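Pyridine synthase TbtD (Thermobispora bispora, PDB 5WA4) probably catalyses the formal [4+2] aza-cycloaddition that builds the pyridine ring of the thiopeptide antibiotic thiomuracin. Local coordinates at residues E[141-146]-E[318-323]; E[168-173]-E[243-248]; E[177-182]-E[255-260]. All coordinates share one frame; numbering follows the deposited sequence.

Contact 1: E[141-146]-E[318-323]; sequences ADFYAD and INCTYL
A water molecule ties Tyr144 to Leu323, lying 3.0 Å from Tyr144 OH and donating to Leu323 O over 2.9 Å. It sits where helix 135-159 packs against helix 307-328, two helices of the predominantly helical part of a lantibiotic dehydratase C-terminal family fold. Their backbones stay well separated, the closest CA pair being Phe143 and Cys320 at 7.8 Å, and no direct hydrogen bond joins the segments; the side chains of Phe143 and Tyr144 span the gap. Phe143 reaches across with CG anti to its backbone N (chi1 167°), and the ring presents one face to Cys320. Cys320 CB sits nearly over the centre of the Phe143 ring, 3.8 Å from its centroid and 12° off the normal, which meets the criterion for a CH-pi contact. The sulfur follows on that face: Cys320 SG is 4.2 Å from the same centroid, a Cys sulfur-aromatic contact. Beyond the pair, Leu253 of helix 244-265 also touches the Phe143 side chain, making this a three-helix junction close to the centre of the chain. Tyr144 and Leu323 cross at about a right angle, and the phenol meets the leucine through its hydroxyl oxygen more than through its ring, which also meets the Tyr45 ring on strand 44-49. Both Leu323 CB and CD1 approach that oxygen, with CB at 3.3 Å from Tyr144 OH.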
ATOM      1  N   ALA E 141     -12.578  -5.824  34.615  1.00 56.95           N
ATOM      2  CA  ALA E 141     -13.014  -6.651  35.729  1.00 56.82           C
ATOM      3  C   ALA E 141     -14.049  -5.936  36.605  1.00 62.13           C
ATOM      4  O   ALA E 141     -15.078  -6.521  36.944  1.00 64.69           O
ATOM      5  CB  ALA E 141     -11.815  -7.083  36.563  1.00 54.63           C
ATOM      6  N   ASP E 142     -13.783  -4.683  36.967  1.00 60.00           N
ATOM      7  CA  ASP E 142     -14.741  -3.910  37.751  1.00 61.66           C
ATOM      8  C   ASP E 142     -16.048  -3.809  36.993  1.00 64.01           C
ATOM      9  O   ASP E 142     -17.133  -4.019  37.556  1.00 57.57           O
ATOM     10  CB  ASP E 142     -14.225  -2.499  38.061  1.00 67.41           C
ATOM     11  CG  ASP E 142     -13.233  -2.457  39.229  1.00 73.65           C
ATOM     12  OD1 ASP E 142     -12.796  -3.529  39.721  1.00 71.72           O
ATOM     13  OD2 ASP E 142     -12.870  -1.320  39.627  1.00 70.53           O
ATOM     14  N   PHE E 143     -15.937  -3.484  35.709  1.00 60.22           N
ATOM     15  CA  PHE E 143     -17.125  -3.356  34.879  1.00 60.52           C
ATOM     16  C   PHE E 143     -17.950  -4.650  34.849  1.00 58.68           C
ATOM     17  O   PHE E 143     -19.169  -4.606  34.930  1.00 58.90           O
ATOM     18  CB  PHE E 143     -16.766  -2.953  33.444  1.00 55.14           C
ATOM     19  CG  PHE E 143     -17.907  -3.113  32.487  1.00 57.97           C
ATOM     20  CD1 PHE E 143     -18.900  -2.144  32.411  1.00 57.38           C
ATOM     21  CD2 PHE E 143     -18.020  -4.268  31.699  1.00 57.43           C
ATOM     22  CE1 PHE E 143     -19.983  -2.295  31.550  1.00 57.79           C
ATOM     23  CE2 PHE E 143     -19.093  -4.438  30.839  1.00 54.34           C
ATOM     24  CZ  PHE E 143     -20.086  -3.443  30.760  1.00 57.29           C
ATOM     25  N   TYR E 144     -17.285  -5.788  34.709  1.00 53.34           N
ATOM     26  CA  TYR E 144     -17.997  -7.036  34.557  1.00 58.71           C
ATOM     27  C   TYR E 144     -18.745  -7.320  35.852  1.00 59.42           C
ATOM     28  O   TYR E 144     -19.938  -7.654  35.834  1.00 57.61           O
ATOM     29  CB  TYR E 144     -17.043  -8.187  34.170  1.00 54.40           C
ATOM     30  CG  TYR E 144     -16.764  -8.264  32.675  1.00 52.72           C
ATOM     31  CD1 TYR E 144     -17.792  -8.138  31.764  1.00 49.29           C
ATOM     32  CD2 TYR E 144     -15.476  -8.452  32.171  1.00 52.48           C
ATOM     33  CE1 TYR E 144     -17.559  -8.210  30.402  1.00 47.63           C
ATOM     34  CE2 TYR E 144     -15.238  -8.516  30.804  1.00 46.42           C
ATOM     35  CZ  TYR E 144     -16.292  -8.395  29.921  1.00 45.99           C
ATOM     36  OH  TYR E 144     -16.113  -8.446  28.543  1.00 46.67           O
ATOM     37  N   ALA E 145     -18.050  -7.147  36.970  1.00 58.76           N
ATOM     38  CA  ALA E 145     -18.651  -7.326  38.286  1.00 58.63           C
ATOM     39  C   ALA E 145     -19.852  -6.395  38.498  1.00 55.78           C
ATOM     40  O   ALA E 145     -20.914  -6.811  38.943  1.00 58.61           O
ATOM     41  CB  ALA E 145     -17.607  -7.094  39.369  1.00 55.60           C
ATOM     42  N   ASP E 146     -19.686  -5.125  38.176  1.00 64.69           N
ATOM     43  CA  ASP E 146     -20.738  -4.174  38.460  1.00 64.67           C
ATOM     44  C   ASP E 146     -21.979  -4.444  37.605  1.00 62.11           C
ATOM     45  O   ASP E 146     -23.088  -4.063  37.993  1.00 60.59           O
ATOM     46  CB  ASP E 146     -20.229  -2.743  38.251  1.00 62.72           C
ATOM     47  CG  ASP E 146     -19.077  -2.400  39.177  1.00 78.86           C
ATOM     48  OD1 ASP E 146     -18.942  -3.058  40.235  1.00 82.06           O
ATOM     49  OD2 ASP E 146     -18.299  -1.473  38.850  1.00 89.86           O
ATOM     50  N   ILE E 318     -19.031   2.373  25.135  1.00 48.30           N
ATOM     51  CA  ILE E 318     -19.804   1.666  24.123  1.00 52.21           C
ATOM     52  C   ILE E 318     -19.169   0.289  23.856  1.00 53.67           C
ATOM     53  O   ILE E 318     -19.870  -0.679  23.582  1.00 51.90           O
ATOM     54  CB  ILE E 318     -19.926   2.462  22.795  1.00 47.60           C
ATOM     55  CG1 ILE E 318     -21.011   1.855  21.907  1.00 54.41           C
ATOM     56  CG2 ILE E 318     -18.659   2.436  22.025  1.00 53.90           C
ATOM     57  CD1 ILE E 318     -22.419   2.384  22.220  1.00 62.98           C
ATOM     58  N   ASN E 319     -17.849   0.176  23.969  1.00 51.24           N
ATOM     59  CA  ASN E 319     -17.237  -1.124  23.749  1.00 54.73           C
ATOM     60  C   ASN E 319     -17.515  -2.085  24.883  1.00 51.32           C
ATOM     61  O   ASN E 319     -17.664  -3.290  24.670  1.00 53.48           O
ATOM     62  CB  ASN E 319     -15.741  -0.989  23.532  1.00 54.98           C
ATOM     63  CG  ASN E 319     -15.384  -1.070  22.075  1.00 67.02           C
ATOM     64  OD1 ASN E 319     -15.351  -0.054  21.372  1.00 61.53           O
ATOM     65  ND2 ASN E 319     -15.165  -2.293  21.592  1.00 73.34           N
ATOM     66  N   CYS E 320     -17.600  -1.548  26.087  1.00 46.57           N
ATOM     67  CA  CYS E 320     -17.961  -2.355  27.230  1.00 50.27           C
ATOM     68  C   CYS E 320     -19.414  -2.866  27.054  1.00 53.55           C
ATOM     69  O   CYS E 320     -19.741  -3.994  27.420  1.00 46.33           O
ATOM     70  CB  CYS E 320     -17.781  -1.538  28.525  1.00 54.65           C
ATOM     71  SG  CYS E 320     -16.038  -1.497  29.154  1.00 56.75           S
ATOM     72  N   THR E 321     -20.281  -2.040  26.475  1.00 51.62           N
ATOM     73  CA  THR E 321     -21.635  -2.476  26.207  1.00 48.25           C
ATOM     74  C   THR E 321     -21.634  -3.686  25.268  1.00 53.22           C
ATOM     75  O   THR E 321     -22.269  -4.718  25.565  1.00 48.62           O
ATOM     76  CB  THR E 321     -22.477  -1.367  25.591  1.00 47.12           C
ATOM     77  OG1 THR E 321     -22.673  -0.334  26.556  1.00 52.97           O
ATOM     78  CG2 THR E 321     -23.828  -1.910  25.161  1.00 46.25           C
ATOM     79  N   TYR E 322     -20.920  -3.561  24.149  1.00 47.79           N
ATOM     80  CA  TYR E 322     -20.832  -4.663  23.206  1.00 43.26           C
ATOM     81  C   TYR E 322     -20.327  -5.893  23.942  1.00 41.37           C
ATOM     82  O   TYR E 322     -20.829  -6.975  23.713  1.00 48.53           O
ATOM     83  CB  TYR E 322     -19.917  -4.332  22.027  1.00 41.76           C
ATOM     84  CG  TYR E 322     -20.385  -3.186  21.146  1.00 44.71           C
ATOM     85  CD1 TYR E 322     -21.728  -2.807  21.102  1.00 40.94           C
ATOM     86  CD2 TYR E 322     -19.481  -2.488  20.351  1.00 42.70           C
ATOM     87  CE1 TYR E 322     -22.149  -1.761  20.295  1.00 40.87           C
ATOM     88  CE2 TYR E 322     -19.884  -1.455  19.535  1.00 37.50           C
ATOM     89  CZ  TYR E 322     -21.215  -1.084  19.506  1.00 48.83           C
ATOM     90  OH  TYR E 322     -21.609  -0.021  18.702  1.00 44.71           O
ATOM     91  N   LEU E 323     -19.368  -5.726  24.852  1.00 41.62           N
ATOM     92  CA  LEU E 323     -18.785  -6.869  25.553  1.00 43.50           C
ATOM     93  C   LEU E 323     -19.805  -7.532  26.503  1.00 50.75           C
ATOM     94  O   LEU E 323     -19.739  -8.755  26.758  1.00 48.04           O
ATOM     95  CB  LEU E 323     -17.524  -6.452  26.321  1.00 47.88           C
ATOM     96  CG  LEU E 323     -16.162  -6.260  25.626  1.00 46.70           C
ATOM     97  CD1 LEU E 323     -15.154  -5.782  26.629  1.00 44.65           C
ATOM     98  CD2 LEU E 323     -15.641  -7.543  25.004  1.00 41.70           C
TER
HETATM   99  O   HOH W   1     -17.670 -10.677  27.257  1.00 39.87           O

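Contact 2: E[168-173]-E[243-248]; sequences AFDLVV and LPHVRE
Asp170 meets His245 and Val246 across the contact, where helix 164-178 packs on the first turn of helix 244-265. The pair is an inclined helix-helix packing: the short axes run in broadly the same direction, 37° apart, and approach to 9.7 Å. Starting at the root, Asp170 CB points toward the other helix and touches two neighbours at once, Val246 CG2 at 3.8 Å and His245 NE2 at 3.5 Å. The next atom, Asp170 CG, lies in the imidazole plane at the ring edge. At the tip, Asp170 OD2 continues along this edge and comes 3.2 Å from His245 NE2, with His245 CE1 nearly as near. The carboxylate plane is turned 50° from the ring plane, so the two groups meet at a slant. The other oxygen, Asp170 OD1, has its main partner outside the segments, a salt bridge to Arg226 NE of helix 220-235; the arginine probably helps fix the rotation of the carboxylate, whose OD2 is also hydrogen-bonded outside the two segments.

The imidazole arrives from the partner helix with His245 CG placed between the backbone N and the carbonyl carbon (chi1 77°), and it crosses the aspartate at about a right angle. Leu171 adds the next contact; Leu171 CA lies 6.3 Å from Val246 CA. Its CB points to the side of the partner segment, yet the branch end comes closer: Leu171 CD2 is 4.2 Å from His245 CD2.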
ATOM      1  N   ALA E 168     -30.519  -5.860  23.507  1.00 46.74           N
ATOM      2  CA  ALA E 168     -29.345  -5.255  22.900  1.00 47.91           C
ATOM      3  C   ALA E 168     -29.683  -3.940  22.213  1.00 51.36           C
ATOM      4  O   ALA E 168     -28.910  -2.987  22.287  1.00 53.05           O
ATOM      5  CB  ALA E 168     -28.708  -6.185  21.933  1.00 43.66           C
ATOM      6  N   PHE E 169     -30.832  -3.862  21.557  1.00 49.18           N
ATOM      7  CA  PHE E 169     -31.181  -2.609  20.900  1.00 47.14           C
ATOM      8  C   PHE E 169     -31.256  -1.496  21.943  1.00 52.89           C
ATOM      9  O   PHE E 169     -30.635  -0.444  21.775  1.00 50.09           O
ATOM     10  CB  PHE E 169     -32.498  -2.736  20.140  1.00 50.82           C
ATOM     11  CG  PHE E 169     -32.917  -1.476  19.413  1.00 49.74           C
ATOM     12  CD1 PHE E 169     -33.735  -0.539  20.032  1.00 43.64           C
ATOM     13  CD2 PHE E 169     -32.500  -1.232  18.117  1.00 49.95           C
ATOM     14  CE1 PHE E 169     -34.125   0.619  19.362  1.00 50.34           C
ATOM     15  CE2 PHE E 169     -32.899  -0.075  17.440  1.00 51.03           C
ATOM     16  CZ  PHE E 169     -33.714   0.845  18.063  1.00 44.06           C
ATOM     17  N   ASP E 170     -31.990  -1.747  23.030  1.00 52.27           N
ATOM     18  CA  ASP E 170     -32.162  -0.762  24.095  1.00 51.75           C
ATOM     19  C   ASP E 170     -30.796  -0.312  24.670  1.00 53.43           C
ATOM     20  O   ASP E 170     -30.488   0.883  24.675  1.00 47.27           O
ATOM     21  CB  ASP E 170     -33.052  -1.309  25.229  1.00 60.34           C
ATOM     22  CG  ASP E 170     -34.517  -1.566  24.807  1.00 57.91           C
ATOM     23  OD1 ASP E 170     -34.998  -0.982  23.817  1.00 54.58           O
ATOM     24  OD2 ASP E 170     -35.205  -2.346  25.511  1.00 61.30           O
ATOM     25  N   LEU E 171     -29.980  -1.265  25.129  1.00 51.48           N
ATOM     26  CA  LEU E 171     -28.684  -0.940  25.728  1.00 45.19           C
ATOM     27  C   LEU E 171     -27.797  -0.143  24.787  1.00 49.46           C
ATOM     28  O   LEU E 171     -27.282   0.917  25.150  1.00 50.54           O
ATOM     29  CB  LEU E 171     -27.954  -2.205  26.165  1.00 41.39           C
ATOM     30  CG  LEU E 171     -28.686  -2.951  27.275  1.00 41.97           C
ATOM     31  CD1 LEU E 171     -27.880  -4.150  27.790  1.00 38.89           C
ATOM     32  CD2 LEU E 171     -29.074  -1.989  28.391  1.00 38.01           C
ATOM     33  N   VAL E 172     -27.621  -0.648  23.575  1.00 48.15           N
ATOM     34  CA  VAL E 172     -26.782   0.027  22.586  1.00 49.13           C
ATOM     35  C   VAL E 172     -27.236   1.468  22.339  1.00 44.76           C
ATOM     36  O   VAL E 172     -26.435   2.383  22.379  1.00 48.81           O
ATOM     37  CB  VAL E 172     -26.760  -0.777  21.261  1.00 44.87           C
ATOM     38  CG1 VAL E 172     -26.632   0.120  20.056  1.00 41.87           C
ATOM     39  CG2 VAL E 172     -25.658  -1.813  21.299  1.00 39.28           C
ATOM     40  N   VAL E 173     -28.523   1.666  22.099  1.00 49.36           N
ATOM     41  CA  VAL E 173     -29.063   3.008  21.879  1.00 52.60           C
ATOM     42  C   VAL E 173     -28.866   3.919  23.103  1.00 48.03           C
ATOM     43  O   VAL E 173     -28.542   5.093  22.958  1.00 44.64           O
ATOM     44  CB  VAL E 173     -30.582   2.953  21.536  1.00 51.97           C
ATOM     45  CG1 VAL E 173     -31.168   4.354  21.403  1.00 57.45           C
ATOM     46  CG2 VAL E 173     -30.824   2.175  20.263  1.00 54.49           C
ATOM     47  N   LEU E 243     -39.028   2.714  31.235  1.00 92.62           N
ATOM     48  CA  LEU E 243     -38.192   1.545  30.913  1.00 83.18           C
ATOM     49  C   LEU E 243     -37.074   1.426  31.926  1.00 84.83           C
ATOM     50  O   LEU E 243     -36.004   2.001  31.719  1.00 78.70           O
ATOM     51  CB  LEU E 243     -37.541   1.647  29.532  1.00 72.10           C
ATOM     52  CG  LEU E 243     -38.227   1.539  28.183  1.00 65.55           C
ATOM     53  CD1 LEU E 243     -37.172   1.733  27.131  1.00 64.98           C
ATOM     54  CD2 LEU E 243     -38.890   0.199  28.011  1.00 75.28           C
ATOM     55  N   PRO E 244     -37.304   0.707  33.028  1.00 88.97           N
ATOM     56  CA  PRO E 244     -36.255   0.559  34.047  1.00 85.41           C
ATOM     57  C   PRO E 244     -34.865   0.187  33.512  1.00 67.97           C
ATOM     58  O   PRO E 244     -34.016   1.050  33.530  1.00 72.15           O
ATOM     59  CB  PRO E 244     -36.816  -0.545  34.941  1.00 82.40           C
ATOM     60  CG  PRO E 244     -38.288  -0.272  34.911  1.00 97.83           C
ATOM     61  CD  PRO E 244     -38.609   0.238  33.520  1.00 90.89           C
ATOM     62  N   HIS E 245     -34.663  -1.022  33.004  1.00 64.40           N
ATOM     63  CA  HIS E 245     -33.327  -1.562  32.752  1.00 62.54           C
ATOM     64  C   HIS E 245     -32.393  -0.644  31.924  1.00 65.05           C
ATOM     65  O   HIS E 245     -31.164  -0.803  31.965  1.00 58.00           O
ATOM     66  CB  HIS E 245     -33.435  -2.903  32.027  1.00 63.17           C
ATOM     67  CG  HIS E 245     -33.739  -2.749  30.578  1.00 53.11           C
ATOM     68  ND1 HIS E 245     -34.935  -2.236  30.124  1.00 65.27           N
ATOM     69  CD2 HIS E 245     -32.974  -2.952  29.483  1.00 48.14           C
ATOM     70  CE1 HIS E 245     -34.908  -2.169  28.806  1.00 61.36           C
ATOM     71  NE2 HIS E 245     -33.727  -2.591  28.392  1.00 55.81           N
ATOM     72  N   VAL E 246     -32.966   0.272  31.145  1.00 58.67           N
ATOM     73  CA  VAL E 246     -32.166   1.268  30.450  1.00 51.24           C
ATOM     74  C   VAL E 246     -31.577   2.233  31.482  1.00 62.29           C
ATOM     75  O   VAL E 246     -30.390   2.574  31.424  1.00 61.97           O
ATOM     76  CB  VAL E 246     -32.991   2.037  29.390  1.00 52.60           C
ATOM     77  CG1 VAL E 246     -32.433   3.444  29.157  1.00 49.96           C
ATOM     78  CG2 VAL E 246     -33.024   1.259  28.091  1.00 55.88           C
ATOM     79  N   ARG E 247     -32.406   2.650  32.436  1.00 60.94           N
ATOM     80  CA  ARG E 247     -31.985   3.576  33.467  1.00 60.87           C
ATOM     81  C   ARG E 247     -30.861   3.029  34.312  1.00 64.39           C
ATOM     82  O   ARG E 247     -29.929   3.768  34.650  1.00 57.89           O
ATOM     83  CB  ARG E 247     -33.156   3.987  34.365  1.00 64.64           C
ATOM     84  CG  ARG E 247     -33.915   5.037  33.683  1.00 71.42           C
ATOM     85  CD  ARG E 247     -33.671   6.393  34.328  1.00 86.64           C
ATOM     86  NE  ARG E 247     -33.591   7.328  33.208  1.00 94.41           N
ATOM     87  CZ  ARG E 247     -33.170   8.591  33.268  1.00 96.43           C
ATOM     88  NH1 ARG E 247     -32.821   9.142  34.416  1.00104.73           N
ATOM     89  NH2 ARG E 247     -33.083   9.312  32.164  1.00 91.79           N
ATOM     90  N   GLU E 248     -30.891   1.745  34.640  1.00 56.35           N
ATOM     91  CA  GLU E 248     -29.795   1.308  35.468  1.00 62.89           C
ATOM     92  C   GLU E 248     -28.565   1.077  34.645  1.00 58.96           C
ATOM     93  O   GLU E 248     -27.458   1.216  35.160  1.00 57.82           O
ATOM     94  CB  GLU E 248     -30.104   0.070  36.284  1.00 68.58           C
ATOM     95  CG  GLU E 248     -30.607   0.525  37.612  1.00 79.88           C
ATOM     96  CD  GLU E 248     -29.769   0.046  38.787  1.00 88.39           C
ATOM     97  OE1 GLU E 248     -28.788  -0.714  38.584  1.00 87.09           O
ATOM     98  OE2 GLU E 248     -30.055   0.528  39.911  1.00 84.93           O
TER

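Contact 3: E[177-182]-E[255-260]; sequences HALSTG and PIRERA
Extended first torsions carry Arg257 from its helix toward Leu179: with chi1 at -176° and chi2 also near anti, the chain runs straight out before chi3, at 68°, bends the guanidinium round to the Leu179 carbonyl. The site is a helix terminus met by a helix flank, since Leu179 is the first residue to leave helical geometry after helix 164-178 and Arg257 belongs to helix 244-265. The two side chains slide past each other in opposite directions. Leu179 CD2 packs on the root of the arginine, 3.7 Å from Arg257 CB, while the far end of the arginine returns to the leucine backbone. There Arg257 NH1 donates weakly to Leu179 O over 3.5 Å; the N-H points almost straight at the oxygen (170°), which lies at the guanidinium edge, in its plane. Ser180, in the loop just beyond, bonds through OG to Ala176 O in the last turn of helix 164-178.

A second partner, from within the same helix, holds the guanidinium through two nitrogens: Arg257 grips Glu258 side-on with NE and NH2, both directed at one carboxylate oxygen, a pairing that probably limits swivelling of the group and offsets its charge. Arg257 NE approaches the anti lone pair of Glu258 OE2 at 3.3 Å, and the accompanying salt bridge from Arg257 NH2 to Glu258 OE2 measures 3.1 Å.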
ATOM      1  N   HIS E 177     -26.775   7.535  23.531  1.00 53.43           N
ATOM      2  CA  HIS E 177     -27.518   8.780  23.757  1.00 51.31           C
ATOM      3  C   HIS E 177     -27.023   9.469  25.027  1.00 50.88           C
ATOM      4  O   HIS E 177     -26.756  10.673  25.036  1.00 54.01           O
ATOM      5  CB  HIS E 177     -29.027   8.537  23.845  1.00 43.34           C
ATOM      6  CG  HIS E 177     -29.828   9.800  23.808  1.00 50.69           C
ATOM      7  ND1 HIS E 177     -29.621  10.782  22.864  1.00 56.32           N
ATOM      8  CD2 HIS E 177     -30.800  10.267  24.629  1.00 54.32           C
ATOM      9  CE1 HIS E 177     -30.446  11.788  23.087  1.00 49.47           C
ATOM     10  NE2 HIS E 177     -31.172  11.501  24.152  1.00 53.92           N
ATOM     11  N   ALA E 178     -26.889   8.687  26.089  1.00 44.74           N
ATOM     12  CA  ALA E 178     -26.574   9.213  27.397  1.00 45.43           C
ATOM     13  C   ALA E 178     -25.088   9.515  27.563  1.00 51.56           C
ATOM     14  O   ALA E 178     -24.720  10.591  28.021  1.00 52.26           O
ATOM     15  CB  ALA E 178     -27.040   8.235  28.474  1.00 47.07           C
ATOM     16  N   LEU E 179     -24.237   8.564  27.201  1.00 51.28           N
ATOM     17  CA  LEU E 179     -22.823   8.688  27.500  1.00 43.21           C
ATOM     18  C   LEU E 179     -21.970   9.260  26.373  1.00 47.14           C
ATOM     19  O   LEU E 179     -20.745   9.198  26.458  1.00 49.85           O
ATOM     20  CB  LEU E 179     -22.255   7.332  27.905  1.00 46.15           C
ATOM     21  CG  LEU E 179     -22.770   6.759  29.221  1.00 54.19           C
ATOM     22  CD1 LEU E 179     -23.695   5.590  28.949  1.00 51.91           C
ATOM     23  CD2 LEU E 179     -21.618   6.325  30.123  1.00 52.91           C
ATOM     24  N   SER E 180     -22.575   9.813  25.327  1.00 45.39           N
ATOM     25  CA  SER E 180     -21.773  10.567  24.357  1.00 51.48           C
ATOM     26  C   SER E 180     -21.989  12.066  24.577  1.00 50.79           C
ATOM     27  O   SER E 180     -22.861  12.463  25.366  1.00 52.50           O
ATOM     28  CB  SER E 180     -22.114  10.178  22.915  1.00 45.58           C
ATOM     29  OG  SER E 180     -23.344  10.729  22.500  1.00 45.01           O
ATOM     30  N   THR E 181     -21.225  12.904  23.887  1.00 42.68           N
ATOM     31  CA  THR E 181     -21.350  14.332  24.139  1.00 56.96           C
ATOM     32  C   THR E 181     -22.668  14.858  23.556  1.00 57.69           C
ATOM     33  O   THR E 181     -23.491  15.440  24.283  1.00 64.28           O
ATOM     34  CB  THR E 181     -20.135  15.159  23.584  1.00 58.10           C
ATOM     35  OG1 THR E 181     -18.896  14.595  24.043  1.00 57.43           O
ATOM     36  CG2 THR E 181     -20.211  16.590  24.063  1.00 50.50           C
ATOM     37  N   GLY E 182     -22.895  14.649  22.263  1.00 53.28           N
ATOM     38  CA  GLY E 182     -24.081  15.204  21.625  1.00 53.08           C
ATOM     39  C   GLY E 182     -25.329  14.327  21.635  1.00 59.83           C
ATOM     40  O   GLY E 182     -26.361  14.701  21.062  1.00 59.55           O
ATOM     41  N   PRO E 255     -20.210   6.251  35.942  1.00 51.98           N
ATOM     42  CA  PRO E 255     -18.926   6.172  36.635  1.00 47.35           C
ATOM     43  C   PRO E 255     -17.832   5.593  35.745  1.00 50.08           C
ATOM     44  O   PRO E 255     -16.777   6.202  35.661  1.00 52.88           O
ATOM     45  CB  PRO E 255     -19.215   5.229  37.811  1.00 44.81           C
ATOM     46  CG  PRO E 255     -20.637   5.360  38.029  1.00 55.68           C
ATOM     47  CD  PRO E 255     -21.239   5.490  36.665  1.00 54.30           C
ATOM     48  N   ILE E 256     -18.080   4.453  35.098  1.00 49.68           N
ATOM     49  CA  ILE E 256     -17.093   3.838  34.208  1.00 48.20           C
ATOM     50  C   ILE E 256     -16.563   4.845  33.150  1.00 46.45           C
ATOM     51  O   ILE E 256     -15.351   4.935  32.943  1.00 42.94           O
ATOM     52  CB  ILE E 256     -17.693   2.581  33.517  1.00 53.51           C
ATOM     53  CG1 ILE E 256     -18.184   1.574  34.559  1.00 51.12           C
ATOM     54  CG2 ILE E 256     -16.665   1.885  32.642  1.00 48.65           C
ATOM     55  CD1 ILE E 256     -17.067   0.947  35.371  1.00 52.60           C
ATOM     56  N   ARG E 257     -17.448   5.624  32.520  1.00 44.75           N
ATOM     57  CA  ARG E 257     -17.017   6.655  31.566  1.00 49.79           C
ATOM     58  C   ARG E 257     -16.050   7.672  32.203  1.00 52.49           C
ATOM     59  O   ARG E 257     -14.979   7.950  31.662  1.00 50.60           O
ATOM     60  CB  ARG E 257     -18.204   7.426  30.964  1.00 42.05           C
ATOM     61  CG  ARG E 257     -17.735   8.446  29.897  1.00 44.97           C
ATOM     62  CD  ARG E 257     -18.821   9.414  29.392  1.00 43.35           C
ATOM     63  NE  ARG E 257     -19.229  10.329  30.441  1.00 43.88           N
ATOM     64  CZ  ARG E 257     -20.258  11.172  30.366  1.00 50.69           C
ATOM     65  NH1 ARG E 257     -21.007  11.254  29.273  1.00 44.35           N
ATOM     66  NH2 ARG E 257     -20.541  11.948  31.403  1.00 56.42           N
ATOM     67  N   GLU E 258     -16.451   8.219  33.347  1.00 49.04           N
ATOM     68  CA  GLU E 258     -15.680   9.217  34.071  1.00 46.53           C
ATOM     69  C   GLU E 258     -14.310   8.694  34.476  1.00 51.31           C
ATOM     70  O   GLU E 258     -13.288   9.339  34.205  1.00 53.92           O
ATOM     71  CB  GLU E 258     -16.440   9.668  35.308  1.00 47.62           C
ATOM     72  CG  GLU E 258     -17.741  10.383  34.992  1.00 53.40           C
ATOM     73  CD  GLU E 258     -17.498  11.656  34.231  1.00 65.36           C
ATOM     74  OE1 GLU E 258     -16.808  12.538  34.791  1.00 70.05           O
ATOM     75  OE2 GLU E 258     -18.005  11.780  33.093  1.00 64.92           O
ATOM     76  N   ARG E 259     -14.296   7.530  35.120  1.00 44.45           N
ATOM     77  CA  ARG E 259     -13.067   6.868  35.499  1.00 41.90           C
ATOM     78  C   ARG E 259     -12.170   6.536  34.296  1.00 49.73           C
ATOM     79  O   ARG E 259     -10.941   6.532  34.408  1.00 51.84           O
ATOM     80  CB  ARG E 259     -13.376   5.600  36.271  1.00 42.65           C
ATOM     81  CG  ARG E 259     -12.173   4.698  36.428  1.00 49.42           C
ATOM     82  CD  ARG E 259     -11.975   4.313  37.876  1.00 59.29           C
ATOM     83  NE  ARG E 259     -13.238   3.861  38.443  1.00 66.18           N
ATOM     84  CZ  ARG E 259     -13.619   2.589  38.527  1.00 72.05           C
ATOM     85  NH1 ARG E 259     -12.812   1.614  38.088  1.00 58.84           N
ATOM     86  NH2 ARG E 259     -14.809   2.299  39.066  1.00 68.96           N
ATOM     87  N   ALA E 260     -12.769   6.276  33.142  1.00 46.35           N
ATOM     88  CA  ALA E 260     -11.961   5.995  31.971  1.00 47.29           C
ATOM     89  C   ALA E 260     -11.356   7.275  31.381  1.00 43.94           C
ATOM     90  O   ALA E 260     -10.230   7.245  30.865  1.00 42.84           O
ATOM     91  CB  ALA E 260     -12.783   5.255  30.925  1.00 51.64           C
TER

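Contacts 2 and 3 join the same two helices, 164-178 and 244-265, at points whose centres lie about 15 Å apart, and both are nested along the chain within the loop closed by contact 1. Helix 307-328 touches both shared helices: Tyr322 CE1 of contact 1 packs 3.7 Å from Val172 CG2 of contact 2, and Thr321 OG1 hydrogen-bonds Thr175 and Trp249, one on each of them. Contact 1, with its centre about 13 Å from that of contact 3, is linked to it by a long, weak ion pair, Asp142 OD2 to Arg259 NH1. Segment 168-173 also reaches the bound peptide: Phe169, which does not touch residues 243-248, packs on one of its apolar side chains.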